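Local coordinates for demethyldecarbamoylnovobiocin O-methyltransferase (Streptomyces caeruleus, PDB 2WK1), which transfers a methyl group from S-adenosyl-L-methionine to the 4-hydroxyl of the noviose sugar in the penultimate step of novobiocin biosynthesis, at residues S35-L46 with I122-H131. Numbering follows the deposited sequence.
Sequences SSLYLDLMIKVL and ILMRGILRAH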
loop_
_atom_site.group_PDB
_atom_site.type_symbol
_atom_site.label_atom_id
_atom_site.label_comp_id
_atom_site.label_asym_id
_atom_site.label_seq_id
_atom_site.Cartn_x
_atom_site.Cartn_y
_atom_site.Cartn_z
ATOM N N SER A 35 14.246 3.695 3.371
ATOM C CA SER A 35 13.961 4.126 1.996
ATOM C C SER A 35 13.752 2.836 1.173
ATOM O O SER A 35 12.862 2.737 0.336
ATOM C CB SER A 35 15.116 4.988 1.420
ATOM O OG SER A 35 16.375 4.310 1.380
ATOM N N SER A 36 14.542 1.793 1.435
ATOM C CA SER A 36 14.375 0.617 0.658
ATOM C C SER A 36 13.107 -0.157 1.018
ATOM O O SER A 36 12.413 -0.603 0.118
ATOM C CB SER A 36 15.608 -0.255 0.653
ATOM O OG SER A 36 15.402 -1.317 -0.231
ATOM N N LEU A 37 12.762 -0.246 2.305
ATOM C CA LEU A 37 11.495 -0.853 2.700
ATOM C C LEU A 37 10.330 -0.068 2.112
ATOM O O LEU A 37 9.348 -0.646 1.642
ATOM C CB LEU A 37 11.363 -0.910 4.218
ATOM C CG LEU A 37 12.328 -1.847 4.950
ATOM C CD1 LEU A 37 12.257 -1.582 6.441
ATOM C CD2 LEU A 37 12.024 -3.280 4.646
ATOM N N TYR A 38 10.436 1.252 2.175
ATOM C CA TYR A 38 9.393 2.119 1.648
ATOM C C TYR A 38 9.171 1.893 0.161
ATOM O O TYR A 38 8.030 1.764 -0.274
ATOM C CB TYR A 38 9.776 3.554 1.920
ATOM C CG TYR A 38 8.950 4.626 1.250
ATOM C CD1 TYR A 38 7.612 4.797 1.539
ATOM C CD2 TYR A 38 9.552 5.521 0.373
ATOM C CE1 TYR A 38 6.893 5.841 0.976
ATOM C CE2 TYR A 38 8.843 6.567 -0.190
ATOM C CZ TYR A 38 7.511 6.713 0.095
ATOM O OH TYR A 38 6.859 7.768 -0.485
ATOM N N LEU A 39 10.239 1.921 -0.636
ATOM C CA LEU A 39 10.065 1.801 -2.085
ATOM C C LEU A 39 9.611 0.422 -2.484
ATOM O O LEU A 39 8.805 0.279 -3.400
ATOM C CB LEU A 39 11.327 2.200 -2.838
ATOM C CG LEU A 39 11.664 3.674 -2.712
ATOM C CD1 LEU A 39 13.021 3.978 -3.353
ATOM C CD2 LEU A 39 10.555 4.581 -3.250
ATOM N N ASP A 40 10.090 -0.601 -1.773
ATOM C CA ASP A 40 9.602 -1.944 -2.024
ATOM C C ASP A 40 8.078 -2.022 -1.831
ATOM O O ASP A 40 7.323 -2.602 -2.638
ATOM C CB ASP A 40 10.283 -2.956 -1.094
ATOM C CG ASP A 40 11.737 -3.241 -1.429
ATOM O OD1 ASP A 40 12.245 -2.845 -2.492
ATOM O OD2 ASP A 40 12.389 -3.918 -0.583
ATOM N N LEU A 41 7.606 -1.437 -0.744
ATOM C CA LEU A 41 6.176 -1.462 -0.440
ATOM C C LEU A 41 5.407 -0.606 -1.431
ATOM O O LEU A 41 4.348 -0.979 -1.921
ATOM C CB LEU A 41 5.926 -1.005 0.999
ATOM C CG LEU A 41 4.486 -0.867 1.427
ATOM C CD1 LEU A 41 3.797 -2.218 1.352
ATOM C CD2 LEU A 41 4.390 -0.289 2.835
ATOM N N MET A 42 5.952 0.540 -1.778
ATOM C CA MET A 42 5.276 1.355 -2.735
ATOM C C MET A 42 5.020 0.677 -4.058
ATOM O O MET A 42 3.931 0.825 -4.618
ATOM C CB MET A 42 6.181 2.865 -2.987
ATOM C CG MET A 42 5.413 3.663 -3.937
ATOM S SD MET A 42 6.103 5.283 -3.899
ATOM C CE MET A 42 5.470 5.976 -2.564
ATOM N N ILE A 43 6.014 -0.066 -4.565
ATOM C CA ILE A 43 5.816 -0.805 -5.822
ATOM C C ILE A 43 4.655 -1.795 -5.688
ATOM O O ILE A 43 3.808 -1.887 -6.571
ATOM C CB ILE A 43 7.147 -1.443 -6.250
ATOM C CG1 ILE A 43 8.109 -0.329 -6.736
ATOM C CG2 ILE A 43 6.906 -2.514 -7.322
ATOM C CD1 ILE A 43 9.544 -0.766 -6.962
ATOM N N LYS A 44 4.603 -2.518 -4.580
ATOM C CA LYS A 44 3.529 -3.488 -4.358
ATOM C C LYS A 44 2.149 -2.852 -4.222
ATOM O O LYS A 44 1.128 -3.394 -4.671
ATOM C CB LYS A 44 3.788 -4.306 -3.097
ATOM C CG LYS A 44 4.997 -5.179 -3.141
ATOM C CD LYS A 44 5.270 -5.735 -1.723
ATOM C CE LYS A 44 6.056 -7.026 -1.710
ATOM N NZ LYS A 44 7.469 -6.778 -1.935
ATOM N N VAL A 45 2.108 -1.678 -3.603
ATOM C CA VAL A 45 0.842 -0.964 -3.423
ATOM C C VAL A 45 0.371 -0.386 -4.758
ATOM O O VAL A 45 -0.783 -0.491 -5.135
ATOM C CB VAL A 45 0.958 0.170 -2.321
ATOM C CG1 VAL A 45 -0.343 0.878 -2.193
ATOM C CG2 VAL A 45 1.491 -0.399 -1.000
ATOM N N LEU A 46 1.282 0.248 -5.466
ATOM C CA LEU A 46 0.910 0.914 -6.708
ATOM C C LEU A 46 0.321 -0.036 -7.745
ATOM O O LEU A 46 -0.630 0.312 -8.457
ATOM C CB LEU A 46 2.136 1.627 -7.305
ATOM C CG LEU A 46 2.539 2.912 -6.585
ATOM C CD1 LEU A 46 3.945 3.301 -7.013
ATOM C CD2 LEU A 46 1.563 4.040 -6.850
ATOM N N ILE A 122 3.728 8.741 -9.342
ATOM C CA ILE A 122 3.777 8.682 -7.886
ATOM C C ILE A 122 5.034 7.965 -7.462
ATOM O O ILE A 122 5.704 8.414 -6.539
ATOM C CB ILE A 122 2.492 8.023 -7.328
ATOM C CG1 ILE A 122 1.278 8.916 -7.595
ATOM C CG2 ILE A 122 2.623 7.714 -5.832
ATOM C CD1 ILE A 122 -0.071 8.227 -7.400
ATOM N N LEU A 123 5.367 6.842 -8.095
ATOM C CA LEU A 123 6.623 6.189 -7.774
ATOM C C LEU A 123 7.826 7.106 -7.966
ATOM O O LEU A 123 8.706 7.168 -7.100
ATOM C CB LEU A 123 6.802 4.889 -8.585
ATOM C CG LEU A 123 8.122 4.134 -8.274
ATOM C CD1 LEU A 123 8.217 3.675 -6.850
ATOM C CD2 LEU A 123 8.338 2.954 -9.228
ATOM N N MET A 124 7.883 7.800 -9.094
ATOM C CA MET A 124 9.001 8.722 -9.324
ATOM C C MET A 124 9.126 9.723 -8.181
ATOM O O MET A 124 10.220 9.980 -7.686
ATOM C CB MET A 124 8.809 9.439 -10.646
ATOM C CG MET A 124 8.927 8.538 -11.849
ATOM S SD MET A 124 8.689 9.536 -13.389
ATOM C CE MET A 124 8.927 8.247 -14.632
ATOM N N ARG A 125 8.008 10.321 -7.762
ATOM C CA ARG A 125 8.075 11.268 -6.670
ATOM C C ARG A 125 8.483 10.600 -5.365
ATOM O O ARG A 125 9.235 11.173 -4.583
ATOM C CB ARG A 125 6.737 11.996 -6.496
ATOM C CG ARG A 125 6.695 12.996 -5.349
ATOM C CD ARG A 125 7.618 14.157 -5.550
ATOM N NE ARG A 125 7.815 15.015 -4.373
ATOM C CZ ARG A 125 8.821 14.901 -3.517
ATOM N NH1 ARG A 125 9.687 13.929 -3.632
ATOM N NH2 ARG A 125 8.995 15.808 -2.571
ATOM N N GLY A 126 7.998 9.387 -5.134
ATOM C CA GLY A 126 8.391 8.637 -3.942
ATOM C C GLY A 126 9.862 8.300 -3.884
ATOM O O GLY A 126 10.441 8.325 -2.813
ATOM N N ILE A 127 10.474 7.987 -5.022
ATOM C CA ILE A 127 11.900 7.685 -5.045
ATOM C C ILE A 127 12.671 8.947 -4.657
ATOM O O ILE A 127 13.616 8.891 -3.873
ATOM C CB ILE A 127 12.335 7.158 -6.411
ATOM C CG1 ILE A 127 11.640 5.839 -6.769
ATOM C CG2 ILE A 127 13.847 6.981 -6.424
ATOM C CD1 ILE A 127 11.636 5.557 -8.277
ATOM N N LEU A 128 12.262 10.095 -5.198
ATOM C CA LEU A 128 12.907 11.347 -4.814
ATOM C C LEU A 128 12.781 11.554 -3.293
ATOM O O LEU A 128 13.738 11.931 -2.621
ATOM C CB LEU A 128 12.330 12.542 -5.555
ATOM C CG LEU A 128 12.518 12.545 -7.078
ATOM C CD1 LEU A 128 11.896 13.802 -7.683
ATOM C CD2 LEU A 128 13.987 12.419 -7.514
ATOM N N ARG A 129 11.601 11.323 -2.748
ATOM C CA ARG A 129 11.368 11.492 -1.311
ATOM C C ARG A 129 12.240 10.553 -0.485
ATOM O O ARG A 129 12.830 10.965 0.529
ATOM C CB ARG A 129 9.882 11.286 -1.003
ATOM C CG ARG A 129 9.474 11.488 0.454
ATOM C CD ARG A 129 8.925 12.841 0.694
ATOM N NE ARG A 129 8.449 12.994 2.064
ATOM C CZ ARG A 129 9.223 13.237 3.120
ATOM N NH1 ARG A 129 10.538 13.318 3.003
ATOM N NH2 ARG A 129 8.667 13.374 4.324
ATOM N N ALA A 130 12.349 9.298 -0.936
ATOM C CA ALA A 130 13.114 8.294 -0.211
ATOM C C ALA A 130 14.566 8.689 -0.099
ATOM O O ALA A 130 15.226 8.325 0.882
ATOM C CB ALA A 130 13.012 6.941 -0.910
ATOM N N HIS A 131 15.073 9.408 -1.100
ATOM C CA HIS A 131 16.474 9.800 -1.133
ATOM C C HIS A 131 16.687 11.251 -0.746
ATOM O O HIS A 131 17.783 11.776 -0.923
ATOM C CB HIS A 131 17.046 9.485 -2.516
ATOM C CG HIS A 131 17.134 8.019 -2.794
ATOM N ND1 HIS A 131 18.182 7.236 -2.340
ATOM C CD2 HIS A 131 16.318 7.195 -3.481
ATOM C CE1 HIS A 131 17.987 5.987 -2.731
ATOM N NE2 HIS A 131 16.854 5.932 -3.416
#
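Ser-35 meets Ala-130 and Leu-46 meets Ile-122 at the two ends of a nearly antiparallel helix pair, whose axes run at 171° and come within 9.8 Å. The helices draw together at the Ser-35 end, where the CA atoms of Ser-35 and Ala-130 are 4.8 Å apart and CB of Ser-35 lies 3.4 Å from Ala-130 O. Two reciprocal knobs-into-holes fill the middle. Leu-39 enters the hole formed by Leu-123, Gly-126, Ile-127 and Ala-130: its CD1 rests on Ala-130 CB at 3.8 Å, while CD2 reaches the backbone at Ile-127 CA, and the side chain crosses that of Ile-127 at about a right angle. In return Leu-123 inserts among Leu-39, Met-42, Ile-43 and Leu-46; its CB starts off to one side, and CG anti to the backbone N (chi1 -179°) carries CD1 in to 4.0 Å from Ile-43 CG1. Tyr-38 presents its ring edge, CE2 lying 3.5 Å from Gly-126 O, nearly in the ring plane. In the conformer given, Met-42 SD packs over Gly-126 CA, where the helix carries no side chain. Helix 87-103 also packs on Leu-39, Ile-43 and Ile-127, and its Glu-99 hydrogen-bonds His-131 NE2. The pair joins the N-terminal helix to the Rossmann-like methyltransferase core, Leu-46 lying about 4 Å, side chain to side chain, from S-adenosyl-L-methionine-binding Thr-84. Hydrogen bonds and salt bridges between the two helices are absent, and Gly-126 O already accepts Ala-130 N, so cohesion is apolar and shape-based.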